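Local coordinates for protein probable transcriptional regulator (Pseudomonas aeruginosa PAO1, PDB 2GEN) that probably binds cis-regulatory DNA through an N-terminal helix-turn-helix and acts as a TetR-family transcriptional regulator, at residues S37-S40 with I41-Y45; L58-A61 with G62-Q65; A130-H133 with A134-G138; R181-L184 with A185-W189. All blocks are in the same frame, centred on the assembly; numbering follows the deposited sequence.

Contact 1 of 4, residues S37-S40 with I41-Y45; sequences SGAS and IGSLY
S40 meets the first turn of the following helix twice, with its hydroxyl on S43 and its carbonyl on L44. S40 OG accepts from S43 N at 3.0 Å, with an N-H...O angle of 154°, which makes S40 the N-cap of helix 41-47. A chi1 of 68° sets the hydroxyl between its own backbone N and carbonyl carbon, and from there it bends back over the first turn and also lies 3.3 Å from S43 CB. The carbonyl of the same residue takes the next amide: L44 N donates to S40 O at 3.0 Å. One residue thus holds two successive N-H groups at the helix start. The stretch fits the turn of the predicted helix-turn-helix of the TetR family, with helix 30-37 before it and the probable recognition helix, 41-47, after it. G38 leaves helix 30-37 with positive phi, and S37 plays a part similar to that of S40: its OG closes an ST turn by accepting from A39 N at 3.2 Å, and the hydroxyl is also bonded to I33 O. L44 CD2 comes to 4.1 Å from A39 CB and 4.0 Å from S37 OG. L44 is buried and also touches I30 and I33 of helix 30-37 and I12 of helix 9-23.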
loop_
_atom_site.group_PDB
_atom_site.type_symbol
_atom_site.label_atom_id
_atom_site.label_comp_id
_atom_site.label_asym_id
_atom_site.label_seq_id
_atom_site.Cartn_x
_atom_site.Cartn_y
_atom_site.Cartn_z
ATOM N N SER A 37 23.531 15.128 -13.338
ATOM C CA SER A 37 22.910 16.446 -13.236
ATOM C C SER A 37 23.705 17.601 -13.830
ATOM O O SER A 37 23.139 18.670 -14.068
ATOM C CB SER A 37 22.559 16.776 -11.787
ATOM O OG SER A 37 23.711 17.143 -11.060
ATOM N N GLY A 38 25.005 17.398 -14.046
ATOM C CA GLY A 38 25.893 18.477 -14.503
ATOM C C GLY A 38 26.162 19.545 -13.445
ATOM O O GLY A 38 26.778 20.574 -13.736
ATOM N N ALA A 39 25.690 19.317 -12.216
ATOM C CA ALA A 39 26.002 20.207 -11.095
ATOM C C ALA A 39 27.218 19.675 -10.340
ATOM O O ALA A 39 27.412 18.461 -10.218
ATOM C CB ALA A 39 24.822 20.361 -10.161
ATOM N N SER A 40 28.043 20.601 -9.856
ATOM C CA SER A 40 29.229 20.264 -9.090
ATOM C C SER A 40 28.830 19.709 -7.727
ATOM O O SER A 40 27.681 19.865 -7.297
ATOM C CB SER A 40 30.116 21.498 -8.930
ATOM O OG SER A 40 29.513 22.469 -8.094
ATOM N N ILE A 41 29.771 19.058 -7.045
ATOM C CA ILE A 41 29.489 18.562 -5.713
ATOM C C ILE A 41 29.242 19.717 -4.730
ATOM O O ILE A 41 28.334 19.638 -3.894
ATOM C CB ILE A 41 30.508 17.479 -5.235
ATOM C CG1 ILE A 41 30.130 16.145 -5.882
ATOM C CG2 ILE A 41 30.383 17.252 -3.746
ATOM C CD1 ILE A 41 31.249 15.262 -6.203
ATOM N N GLY A 42 30.007 20.801 -4.868
ATOM C CA GLY A 42 29.738 22.022 -4.106
ATOM C C GLY A 42 28.305 22.523 -4.299
ATOM O O GLY A 42 27.615 22.866 -3.333
ATOM N N SER A 43 27.863 22.542 -5.551
ATOM C CA SER A 43 26.510 22.988 -5.893
ATOM C C SER A 43 25.407 22.088 -5.296
ATOM O O SER A 43 24.412 22.588 -4.752
ATOM C CB SER A 43 26.371 23.095 -7.406
ATOM O OG SER A 43 25.095 23.573 -7.745
ATOM N N LEU A 44 25.592 20.771 -5.389
ATOM C CA LEU A 44 24.662 19.811 -4.812
ATOM C C LEU A 44 24.507 20.034 -3.315
ATOM O O LEU A 44 23.411 19.914 -2.759
ATOM C CB LEU A 44 25.131 18.382 -5.091
ATOM C CG LEU A 44 25.108 17.872 -6.536
ATOM C CD1 LEU A 44 25.675 16.460 -6.636
ATOM C CD2 LEU A 44 23.672 17.889 -7.082
ATOM N N TYR A 45 25.610 20.375 -2.654
ATOM C CA TYR A 45 25.565 20.689 -1.241
ATOM C C TYR A 45 24.919 22.060 -0.980
ATOM O O TYR A 45 24.207 22.229 0.016
ATOM C CB TYR A 45 26.974 20.589 -0.614
ATOM C CG TYR A 45 27.300 19.219 -0.046
ATOM C CD1 TYR A 45 27.785 18.197 -0.868
ATOM C CD2 TYR A 45 27.103 18.942 1.306
ATOM C CE1 TYR A 45 28.082 16.925 -0.346
ATOM C CE2 TYR A 45 27.404 17.686 1.840
ATOM C CZ TYR A 45 27.902 16.680 1.004
ATOM O OH TYR A 45 28.192 15.435 1.542
#

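Contact 2 of 4, residues L58-A61 with G62-Q65; sequences LYLA and GIGQ
Y59 and I63 meet one helical turn apart because their first torsions lean them toward each other. Y59 has CG opposite its backbone N (chi1 -175°), which lets the ring stand out from the helix with a lean toward the following turn, while I63 takes the less common chi1 of 64°, with CG1 between the backbone N and the carbonyl carbon. CD1 of I63 then reaches Y59 CE2 at 4.1 Å, approaching the ring obliquely, and I63 CG2 keeps a similar distance from the outer end of the same ring. The torsion also folds CG1 down over the backbone, 3.4 Å from L60 O. L60 joins from the neighbouring position, its CD2 4.3 Å from I63 CD1, so I63 CD1 is shared between an aromatic and an aliphatic neighbour.

Under these side chains runs the regular i to i+4 ladder of helix 51-76. I63 N donates to Y59 O at 3.1 Å and G64 N to L60 O at 2.9 Å, whereas the bond from Q65 N to A61 O is weak. L58 O accepts from G62 N and also from the indole N-H of W101, so this carbonyl ties the long helix to helix 99-114. Q65 OE1 accepts from the indole NE1 of W94, on helix 80-97.

Y59 and I63 both rest on L121 of helix 118-141, making an apolar patch against it, while the indoles of W101 and W94 add directional hydrogen bonds to helices 99-114 and 80-97, beside apolar packing such as L58 on F104.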
loop_
_atom_site.group_PDB
_atom_site.type_symbol
_atom_site.label_atom_id
_atom_site.label_comp_id
_atom_site.label_asym_id
_atom_site.label_seq_id
_atom_site.Cartn_x
_atom_site.Cartn_y
_atom_site.Cartn_z
ATOM N N LEU A 58 13.771 14.632 -2.596
ATOM C CA LEU A 58 13.083 13.963 -3.714
ATOM C C LEU A 58 11.707 13.429 -3.264
ATOM O O LEU A 58 10.676 13.565 -3.981
ATOM C CB LEU A 58 13.960 12.839 -4.299
ATOM C CG LEU A 58 13.363 11.999 -5.454
ATOM C CD1 LEU A 58 13.009 12.898 -6.659
ATOM C CD2 LEU A 58 14.282 10.832 -5.871
ATOM N N TYR A 59 11.690 12.834 -2.073
ATOM C CA TYR A 59 10.452 12.318 -1.488
ATOM C C TYR A 59 9.457 13.456 -1.279
ATOM O O TYR A 59 8.287 13.396 -1.745
ATOM C CB TYR A 59 10.717 11.578 -0.158
ATOM C CG TYR A 59 9.464 10.944 0.370
ATOM C CD1 TYR A 59 9.083 9.665 -0.033
ATOM C CD2 TYR A 59 8.633 11.646 1.243
ATOM C CE1 TYR A 59 7.874 9.095 0.454
ATOM C CE2 TYR A 59 7.455 11.096 1.721
ATOM C CZ TYR A 59 7.078 9.848 1.335
ATOM O OH TYR A 59 5.874 9.362 1.810
ATOM N N LEU A 60 9.900 14.494 -0.577
ATOM C CA LEU A 60 8.998 15.606 -0.244
ATOM C C LEU A 60 8.479 16.324 -1.493
ATOM O O LEU A 60 7.312 16.752 -1.536
ATOM C CB LEU A 60 9.679 16.607 0.682
ATOM C CG LEU A 60 10.094 16.093 2.071
ATOM C CD1 LEU A 60 10.850 17.214 2.790
ATOM C CD2 LEU A 60 8.895 15.654 2.914
ATOM N N ALA A 61 9.345 16.490 -2.494
ATOM C CA ALA A 61 8.903 17.100 -3.765
ATOM C C ALA A 61 7.833 16.269 -4.464
ATOM O O ALA A 61 6.910 16.842 -5.074
ATOM C CB ALA A 61 10.069 17.319 -4.690
ATOM N N GLY A 62 7.955 14.945 -4.387
ATOM C CA GLY A 62 6.996 14.048 -5.022
ATOM C C GLY A 62 5.628 14.127 -4.379
ATOM O O GLY A 62 4.623 14.296 -5.071
ATOM N N ILE A 63 5.555 14.006 -3.052
ATOM C CA ILE A 63 4.261 14.226 -2.397
ATOM C C ILE A 63 3.766 15.662 -2.600
ATOM O O ILE A 63 2.554 15.887 -2.738
ATOM C CB ILE A 63 4.218 13.757 -0.899
ATOM C CG1 ILE A 63 5.202 14.571 -0.033
ATOM C CG2 ILE A 63 4.503 12.258 -0.824
ATOM C CD1 ILE A 63 5.019 14.331 1.499
ATOM N N GLY A 64 4.683 16.629 -2.659
ATOM C CA GLY A 64 4.327 18.033 -2.897
ATOM C C GLY A 64 3.625 18.211 -4.254
ATOM O O GLY A 64 2.766 19.096 -4.406
ATOM N N GLN A 65 3.987 17.383 -5.234
ATOM C CA GLN A 65 3.384 17.555 -6.579
ATOM C C GLN A 65 1.934 17.117 -6.592
ATOM O O GLN A 65 1.059 17.799 -7.192
ATOM C CB GLN A 65 4.179 16.840 -7.690
ATOM C CG GLN A 65 5.455 17.574 -8.016
ATOM C CD GLN A 65 5.973 17.246 -9.412
ATOM O OE1 GLN A 65 5.474 16.337 -10.090
ATOM N NE2 GLN A 65 7.006 17.976 -9.829
#

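Contact 3 of 4, residues A130-H133 with A134-G138; sequences ARIH and AALAG
I132 and L136 lie side by side and point the same way from one flank of helix 118-141, with I132 CG2 against L136 CD1 at 3.6 Å. The isoleucine gets there with CG2 opposite its backbone N, CG1 standing on the N side (chi1 -65°). L136 CG rests over the carbonyl of the preceding turn, 3.4 Å from I132 O. R131 leaves from a different flank. Its chain bends at chi2 (65°), turning the guanidinium toward the next turn, so that NH1 comes within 3.6 Å of A135 CB; the backbone N of A135 sits at the edge of the guanidinium plane. NE of R131 makes a salt bridge with E71 of helix 51-76, which gives the charge a partner on the neighbouring helix.

Both flanks face that helix: I132 lies on L70 and F74, and R131 and A135 also touch F74. The two long helices thereby pack against each other in what is probably the C-terminal helical domain, which in TetR-family regulators serves ligand binding and dimerisation. Along the backbone, A134 N donates to A130 O and A135 N to R131 O, each at 2.9 Å. The next amide is shared: L136 N reaches I132 O at 3.0 Å and H133 O at 3.3 Å, the latter from well above that carbonyl's plane. H133 NE2 makes a weak hydrogen bond with D150 OD2.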
loop_
_atom_site.group_PDB
_atom_site.type_symbol
_atom_site.label_atom_id
_atom_site.label_comp_id
_atom_site.label_asym_id
_atom_site.label_seq_id
_atom_site.Cartn_x
_atom_site.Cartn_y
_atom_site.Cartn_z
ATOM N N ALA A 130 -4.945 18.996 5.921
ATOM C CA ALA A 130 -5.800 20.110 6.284
ATOM C C ALA A 130 -6.516 20.729 5.099
ATOM O O ALA A 130 -7.693 21.097 5.190
ATOM C CB ALA A 130 -5.019 21.145 7.065
ATOM N N ARG A 131 -5.817 20.796 3.965
ATOM C CA ARG A 131 -6.409 21.362 2.756
ATOM C C ARG A 131 -7.523 20.431 2.238
ATOM O O ARG A 131 -8.584 20.885 1.794
ATOM C CB ARG A 131 -5.297 21.558 1.710
ATOM C CG ARG A 131 -5.811 22.059 0.377
ATOM C CD ARG A 131 -6.409 23.470 0.531
ATOM N NE ARG A 131 -7.072 24.087 -0.637
ATOM C CZ ARG A 131 -8.388 24.053 -0.828
ATOM N NH1 ARG A 131 -9.153 23.367 0.021
ATOM N NH2 ARG A 131 -8.941 24.672 -1.881
ATOM N N ILE A 132 -7.269 19.129 2.238
ATOM C CA ILE A 132 -8.277 18.173 1.798
ATOM C C ILE A 132 -9.497 18.210 2.733
ATOM O O ILE A 132 -10.661 18.292 2.280
ATOM C CB ILE A 132 -7.704 16.765 1.710
ATOM C CG1 ILE A 132 -6.614 16.712 0.618
ATOM C CG2 ILE A 132 -8.811 15.749 1.414
ATOM C CD1 ILE A 132 -5.894 15.351 0.632
ATOM N N HIS A 133 -9.243 18.228 4.037
ATOM C CA HIS A 133 -10.351 18.319 5.007
ATOM C C HIS A 133 -11.182 19.575 4.772
ATOM O O HIS A 133 -12.413 19.507 4.731
ATOM C CB HIS A 133 -9.842 18.226 6.449
ATOM C CG HIS A 133 -10.939 18.049 7.451
ATOM N ND1 HIS A 133 -11.697 19.109 7.921
ATOM C CD2 HIS A 133 -11.417 16.939 8.063
ATOM C CE1 HIS A 133 -12.598 18.652 8.779
ATOM N NE2 HIS A 133 -12.455 17.336 8.882
ATOM N N ALA A 134 -10.524 20.718 4.521
ATOM C CA ALA A 134 -11.267 21.962 4.219
ATOM C C ALA A 134 -12.059 21.871 2.940
ATOM O O ALA A 134 -13.192 22.355 2.893
ATOM C CB ALA A 134 -10.309 23.164 4.192
ATOM N N ALA A 135 -11.510 21.186 1.919
ATOM C CA ALA A 135 -12.220 21.047 0.641
ATOM C C ALA A 135 -13.486 20.184 0.727
ATOM O O ALA A 135 -14.401 20.316 -0.077
ATOM C CB ALA A 135 -11.282 20.463 -0.425
ATOM N N LEU A 136 -13.483 19.228 1.657
ATOM C CA LEU A 136 -14.588 18.276 1.737
ATOM C C LEU A 136 -15.654 18.712 2.702
ATOM O O LEU A 136 -16.766 18.201 2.644
ATOM C CB LEU A 136 -14.024 16.909 2.177
ATOM C CG LEU A 136 -13.109 16.226 1.152
ATOM C CD1 LEU A 136 -12.374 15.062 1.756
ATOM C CD2 LEU A 136 -13.930 15.813 -0.094
ATOM N N ALA A 137 -15.300 19.615 3.622
ATOM C CA ALA A 137 -16.131 19.821 4.820
ATOM C C ALA A 137 -17.540 20.375 4.513
ATOM O O ALA A 137 -18.556 19.938 5.160
ATOM C CB ALA A 137 -15.404 20.723 5.841
ATOM N N GLY A 138 -17.632 21.313 3.551
ATOM C CA GLY A 138 -18.962 21.906 3.241
ATOM C C GLY A 138 -19.856 20.809 2.631
ATOM O O GLY A 138 -21.036 20.650 2.969
#

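Contact 4 of 4, residues R181-L184 with A185-W189; sequences RELL and AQVAW
E182 and Q186 run side by side with a water between their ends, which donates to E182 OE2 and to Q186 OE1, at 2.8 Å each. The two oxygens themselves stay 3.9 Å apart, their carboxylate and amide planes turned 50° to each other. Both chains bend at chi2 (63° in E182, 66° in Q186), which curls their ends to the same side. E182 OE1 makes a salt bridge with R85 of helix 80-97, and Q186 NE2 donates to D190. R181 adds a second ionic link to that helix, with D93.

L183 CD1 meets V187 CG2 at 4.1 Å in an apolar contact, the two side chains pointing the same way. V187 CG2 also lies 3.2 Å from L183 O.

Backbone bonds supply the rest, with four i to i+4 links; V187 N to L183 O is the shortest at 2.8 Å.

L183, L184, Q186 and V187 pack on the second subunit, on its M148, V156 and R146, which places helix 181-192 at the dimer interface, consistent with TetR-family regulators, whose last helices commonly form the dimer. The water, offering a hydrogen to each, lets two acceptor oxygens sit next to one another.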
loop_
_atom_site.group_PDB
_atom_site.type_symbol
_atom_site.label_atom_id
_atom_site.label_comp_id
_atom_site.label_asym_id
_atom_site.label_seq_id
_atom_site.Cartn_x
_atom_site.Cartn_y
_atom_site.Cartn_z
ATOM N N ARG A 181 -8.417 4.636 -15.163
ATOM C CA ARG A 181 -8.615 5.968 -14.556
ATOM C C ARG A 181 -10.094 6.314 -14.351
ATOM O O ARG A 181 -10.498 6.674 -13.217
ATOM C CB ARG A 181 -7.909 7.055 -15.397
ATOM C CG ARG A 181 -8.213 8.488 -14.941
ATOM C CD ARG A 181 -7.751 9.354 -16.073
ATOM N NE ARG A 181 -7.467 10.731 -15.731
ATOM C CZ ARG A 181 -8.314 11.736 -15.914
ATOM N NH1 ARG A 181 -9.588 11.545 -16.353
ATOM N NH2 ARG A 181 -7.906 12.953 -15.648
ATOM N N GLU A 182 -10.912 6.221 -15.404
ATOM C CA GLU A 182 -12.349 6.588 -15.303
ATOM C C GLU A 182 -13.078 5.652 -14.338
ATOM O O GLU A 182 -13.839 6.113 -13.468
ATOM C CB GLU A 182 -13.069 6.649 -16.679
ATOM C CG GLU A 182 -14.578 7.039 -16.571
ATOM C CD GLU A 182 -14.768 8.449 -16.003
ATOM O OE1 GLU A 182 -13.803 9.261 -16.090
ATOM O OE2 GLU A 182 -15.871 8.735 -15.482
ATOM N N LEU A 183 -12.825 4.348 -14.450
ATOM C CA LEU A 183 -13.459 3.413 -13.550
ATOM C C LEU A 183 -13.179 3.757 -12.074
ATOM O O LEU A 183 -14.147 3.834 -11.289
ATOM C CB LEU A 183 -12.951 2.017 -13.854
ATOM C CG LEU A 183 -13.564 0.930 -13.009
ATOM C CD1 LEU A 183 -15.064 0.817 -13.284
ATOM C CD2 LEU A 183 -12.792 -0.341 -13.320
ATOM N N LEU A 184 -11.908 3.988 -11.732
ATOM C CA LEU A 184 -11.541 4.209 -10.309
ATOM C C LEU A 184 -12.143 5.546 -9.816
ATOM O O LEU A 184 -12.639 5.637 -8.694
ATOM C CB LEU A 184 -10.033 4.147 -10.113
ATOM C CG LEU A 184 -9.438 2.716 -10.243
ATOM C CD1 LEU A 184 -8.013 2.589 -9.814
ATOM C CD2 LEU A 184 -10.292 1.676 -9.488
ATOM N N ALA A 185 -12.157 6.565 -10.684
ATOM C CA ALA A 185 -12.784 7.860 -10.309
ATOM C C ALA A 185 -14.281 7.663 -10.050
ATOM O O ALA A 185 -14.824 8.173 -9.072
ATOM C CB ALA A 185 -12.582 8.896 -11.413
ATOM N N GLN A 186 -14.944 6.950 -10.971
ATOM C CA GLN A 186 -16.374 6.710 -10.871
ATOM C C GLN A 186 -16.706 5.895 -9.621
ATOM O O GLN A 186 -17.639 6.216 -8.885
ATOM C CB GLN A 186 -16.862 5.942 -12.095
ATOM C CG GLN A 186 -18.363 5.802 -12.021
ATOM C CD GLN A 186 -19.089 7.118 -12.135
ATOM O OE1 GLN A 186 -18.769 7.941 -13.011
ATOM N NE2 GLN A 186 -20.059 7.353 -11.226
ATOM N N VAL A 187 -15.939 4.838 -9.365
ATOM C CA VAL A 187 -16.166 4.014 -8.210
ATOM C C VAL A 187 -15.945 4.801 -6.925
ATOM O O VAL A 187 -16.705 4.631 -5.988
ATOM C CB VAL A 187 -15.272 2.830 -8.186
ATOM C CG1 VAL A 187 -15.337 2.156 -6.801
ATOM C CG2 VAL A 187 -15.666 1.835 -9.372
ATOM N N ALA A 188 -14.936 5.665 -6.894
ATOM C CA ALA A 188 -14.670 6.461 -5.655
ATOM C C ALA A 188 -15.943 7.280 -5.348
ATOM O O ALA A 188 -16.421 7.307 -4.190
ATOM C CB ALA A 188 -13.464 7.393 -5.879
ATOM N N TRP A 189 -16.448 7.991 -6.335
ATOM C CA TRP A 189 -17.661 8.842 -6.147
ATOM C C TRP A 189 -18.822 7.956 -5.731
ATOM O O TRP A 189 -19.502 8.197 -4.721
ATOM C CB TRP A 189 -18.002 9.601 -7.426
ATOM C CG TRP A 189 -19.298 10.304 -7.377
ATOM C CD1 TRP A 189 -20.311 10.178 -8.284
ATOM C CD2 TRP A 189 -19.764 11.223 -6.372
ATOM N NE1 TRP A 189 -21.391 10.976 -7.934
ATOM C CE2 TRP A 189 -21.078 11.633 -6.767
ATOM C CE3 TRP A 189 -19.202 11.774 -5.210
ATOM C CZ2 TRP A 189 -21.840 12.542 -6.026
ATOM C CZ3 TRP A 189 -19.992 12.693 -4.481
ATOM C CH2 TRP A 189 -21.284 13.050 -4.885
HETATM O O HOH W 1 -17.729 6.662 -15.235
#

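How the contacts relate
The four contacts follow one another along the chain and none touches another. Contact 1 sits in the helix-turn-helix, the part expected to meet DNA, with its centre about 20 Å from contact 2. Contact 2 lies near the middle of the chain on helix 51-76, the helix that follows 41-47. The same helix carries E71, L70 and F74, on which contact 3 rests, so contacts 2 and 3 are joined through it although their centres are about 21 Å apart. Contacts 3 and 4 have nearest atoms about 8 Å apart. Both lie across the chain's centre from contact 1, at about 40 and 43 Å between centres, and contact 4 faces the second subunit.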